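Local coordinates for histidine triad (HIT) protein (Clostridium difficile, PDB 4EGU) that binds guanosine-5'-monophosphate and zinc and, as a histidine triad family member, probably acts on nucleotides through a histidine-bound intermediate, at residues S64-V69 and L101-L106. Numbering follows the deposited sequence. Where two conformers were deposited one is given.
Sequences SHIHVV and LHYHIL. With 5GP (guanosine-5'-monophosphate), chain C.
Phosphate oxygen O3P of guanosine-5'-monophosphate is gripped by two histidines of the histidine triad motif: His102 NE2 donates to it at 2.6 Å with a nearly straight N-H...O angle of 176°, and His104 NE2 donates to the same O3P at 3.0 Å. Both imidazoles meet O3P at their edges. Behind each ring a second bond fixes its rotation: His102 ND1 pairs with the carbonyl O of His100, His104 ND1 with NE2 of His40. His102 is the predicted nucleophile, consistent with its NE2 lying 3.3 Å from the phosphorus atom P of the nucleotide.

Tyr103, between these two histidines, sends its side chain to the other side of strand 103-107, where helix 61-77 packs on the sheet. Ile66 meets it from the helix, CG2 lying 3.9 Å from Tyr103 CD1, and the two side chains cross at roughly a right angle. With CG1 of Ile66 anti to its carbonyl carbon (chi1 -75°), CD1 extends to Leu101 CD2 at 4.1 Å. The His67 ring turns an edge toward the face of Tyr103 in an offset edge-to-face pair, planes at 74°. His67 ND1 is tied to the carbonyl O of Val63 one helical turn back, and the carbon next to it in the ring, CE1, reaches Tyr103 CE2 at 3.8 Å.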
loop_
_atom_site.group_PDB
_atom_site.type_symbol
_atom_site.label_atom_id
_atom_site.label_comp_id
_atom_site.label_asym_id
_atom_site.label_seq_id
_atom_site.Cartn_x
_atom_site.Cartn_y
_atom_site.Cartn_z
ATOM N N SER A 64 -8.893 -4.150 2.467
ATOM C CA SER A 64 -9.694 -3.010 2.875
ATOM C C SER A 64 -9.756 -2.922 4.410
ATOM O O SER A 64 -9.626 -1.830 4.962
ATOM C CB SER A 64 -11.061 -3.004 2.226
ATOM O OG SER A 64 -11.763 -4.132 2.544
ATOM N N HIS A 65 -9.913 -4.064 5.081
ATOM C CA HIS A 65 -9.950 -4.019 6.525
ATOM C C HIS A 65 -8.608 -3.531 7.096
ATOM O O HIS A 65 -8.602 -2.714 8.028
ATOM C CB HIS A 65 -10.354 -5.353 7.127
ATOM C CG HIS A 65 -10.595 -5.248 8.597
ATOM N ND1 HIS A 65 -11.518 -4.385 9.158
ATOM C CD2 HIS A 65 -9.975 -5.854 9.630
ATOM C CE1 HIS A 65 -11.480 -4.506 10.475
ATOM N NE2 HIS A 65 -10.558 -5.401 10.785
ATOM N N ILE A 66 -7.502 -3.999 6.532
ATOM C CA ILE A 66 -6.205 -3.505 6.937
ATOM C C ILE A 66 -6.122 -1.986 6.801
ATOM O O ILE A 66 -5.547 -1.321 7.657
ATOM C CB ILE A 66 -5.109 -4.234 6.148
ATOM C CG1 ILE A 66 -4.936 -5.662 6.703
ATOM C CG2 ILE A 66 -3.799 -3.464 6.129
ATOM C CD1 ILE A 66 -4.044 -6.560 5.837
ATOM N N HIS A 67 -6.670 -1.436 5.715
ATOM C CA HIS A 67 -6.634 0.012 5.511
ATOM C C HIS A 67 -7.537 0.791 6.478
ATOM O O HIS A 67 -7.168 1.886 6.889
ATOM C CB HIS A 67 -6.905 0.364 4.061
ATOM C CG HIS A 67 -5.697 0.159 3.184
ATOM N ND1 HIS A 67 -5.221 -1.070 2.798
ATOM C CD2 HIS A 67 -4.822 1.058 2.668
ATOM C CE1 HIS A 67 -4.118 -0.898 2.070
ATOM N NE2 HIS A 67 -3.856 0.387 1.972
ATOM N N VAL A 68 -8.696 0.243 6.854
ATOM C CA VAL A 68 -9.473 0.853 7.928
ATOM C C VAL A 68 -8.628 0.898 9.215
ATOM O O VAL A 68 -8.608 1.914 9.912
ATOM C CB VAL A 68 -10.803 0.106 8.148
ATOM C CG1 VAL A 68 -11.476 0.588 9.438
ATOM C CG2 VAL A 68 -11.705 0.306 6.940
ATOM N N VAL A 69 -7.937 -0.200 9.518
ATOM C CA VAL A 69 -7.073 -0.259 10.695
ATOM C C VAL A 69 -5.960 0.795 10.621
ATOM O O VAL A 69 -5.706 1.480 11.611
ATOM C CB VAL A 69 -6.536 -1.683 10.887
ATOM C CG1 VAL A 69 -5.440 -1.727 11.949
ATOM C CG2 VAL A 69 -7.688 -2.628 11.223
ATOM N N LEU A 101 1.551 -11.898 4.635
ATOM C CA LEU A 101 1.025 -10.592 4.236
ATOM C C LEU A 101 1.158 -9.570 5.351
ATOM O O LEU A 101 0.671 -9.756 6.473
ATOM C CB LEU A 101 -0.450 -10.666 3.853
ATOM C CG LEU A 101 -1.015 -9.389 3.218
ATOM C CD1 LEU A 101 -0.513 -9.226 1.774
ATOM C CD2 LEU A 101 -2.505 -9.376 3.289
ATOM N N HIS A 102 1.738 -8.433 5.026
ATOM C CA HIS A 102 1.872 -7.347 5.983
ATOM C C HIS A 102 1.988 -6.033 5.262
ATOM O O HIS A 102 2.555 -5.958 4.174
ATOM C CB HIS A 102 3.150 -7.562 6.876
ATOM C CG HIS A 102 4.442 -7.641 6.111
ATOM N ND1 HIS A 102 4.870 -8.825 5.575
ATOM C CD2 HIS A 102 5.397 -6.723 5.808
ATOM C CE1 HIS A 102 6.027 -8.643 4.954
ATOM N NE2 HIS A 102 6.374 -7.377 5.090
ATOM N N TYR A 103 1.495 -4.993 5.908
ATOM C CA TYR A 103 1.657 -3.635 5.454
ATOM C C TYR A 103 2.484 -2.876 6.467
ATOM O O TYR A 103 2.256 -2.968 7.663
ATOM C CB TYR A 103 0.288 -2.951 5.262
ATOM C CG TYR A 103 -0.389 -3.416 4.002
ATOM C CD1 TYR A 103 -0.921 -4.683 3.873
ATOM C CD2 TYR A 103 -0.413 -2.601 2.886
ATOM C CE1 TYR A 103 -1.492 -5.102 2.661
ATOM C CE2 TYR A 103 -0.986 -3.005 1.677
ATOM C CZ TYR A 103 -1.514 -4.253 1.578
ATOM O OH TYR A 103 -2.048 -4.691 0.397
ATOM N N HIS A 104 3.436 -2.106 5.967
ATOM C CA HIS A 104 4.198 -1.168 6.779
ATOM C C HIS A 104 3.497 0.179 6.791
ATOM O O HIS A 104 3.122 0.686 5.731
ATOM C CB HIS A 104 5.584 -0.935 6.179
ATOM C CG HIS A 104 6.455 -2.136 6.058
ATOM N ND1 HIS A 104 7.461 -2.395 6.963
ATOM C CD2 HIS A 104 6.542 -3.077 5.074
ATOM C CE1 HIS A 104 8.086 -3.492 6.568
ATOM N NE2 HIS A 104 7.558 -3.919 5.428
ATOM N N ILE A 105 3.391 0.779 7.982
ATOM C CA ILE A 105 3.027 2.181 8.125
ATOM C C ILE A 105 4.266 2.912 8.630
ATOM O O ILE A 105 4.818 2.541 9.665
ATOM C CB ILE A 105 1.914 2.429 9.162
ATOM C CG1 ILE A 105 0.716 1.491 9.051
ATOM C CG2 ILE A 105 1.458 3.887 9.073
ATOM C CD1 ILE A 105 -0.239 1.635 10.256
ATOM N N LEU A 106 4.677 3.948 7.897
ATOM C CA LEU A 106 5.762 4.840 8.332
ATOM C C LEU A 106 5.174 6.208 8.606
ATOM O O LEU A 106 4.454 6.750 7.767
ATOM C CB LEU A 106 6.833 4.980 7.260
ATOM C CG LEU A 106 7.488 3.669 6.809
ATOM C CD1 LEU A 106 8.576 3.977 5.778
ATOM C CD2 LEU A 106 8.048 2.833 7.923
HETATM P P 5GP C . 9.673 -7.075 4.876
HETATM O O1P 5GP C . 11.038 -6.551 4.488
HETATM O O2P 5GP C . 9.494 -8.565 4.790
HETATM O O3P 5GP C . 8.624 -6.386 4.111
HETATM O "O5'" 5GP C . 9.358 -6.574 6.330
HETATM C "C5'" 5GP C . 9.497 -7.441 7.430
HETATM C "C4'" 5GP C . 9.699 -6.648 8.668
HETATM O "O4'" 5GP C . 9.564 -7.516 9.796
HETATM C "C3'" 5GP C . 11.078 -5.993 8.784
HETATM O "O3'" 5GP C . 10.947 -4.570 8.744
HETATM C "C2'" 5GP C . 11.595 -6.459 10.166
HETATM O "O2'" 5GP C . 12.245 -5.468 10.937
HETATM C "C1'" 5GP C . 10.325 -6.996 10.842
HETATM N N9 5GP C . 10.551 -8.073 11.794
HETATM C C8 5GP C . 11.233 -9.203 11.526
HETATM N N7 5GP C . 11.217 -10.016 12.600
HETATM C C5 5GP C . 10.497 -9.388 13.553
HETATM C C6 5GP C . 10.156 -9.742 14.849
HETATM O O6 5GP C . 10.515 -10.827 15.401
HETATM N N1 5GP C . 9.399 -8.845 15.502
HETATM C C2 5GP C . 8.988 -7.667 14.965
HETATM N N2 5GP C . 8.241 -6.862 15.736
HETATM N N3 5GP C . 9.305 -7.278 13.721
HETATM C C4 5GP C . 10.061 -8.161 13.030
#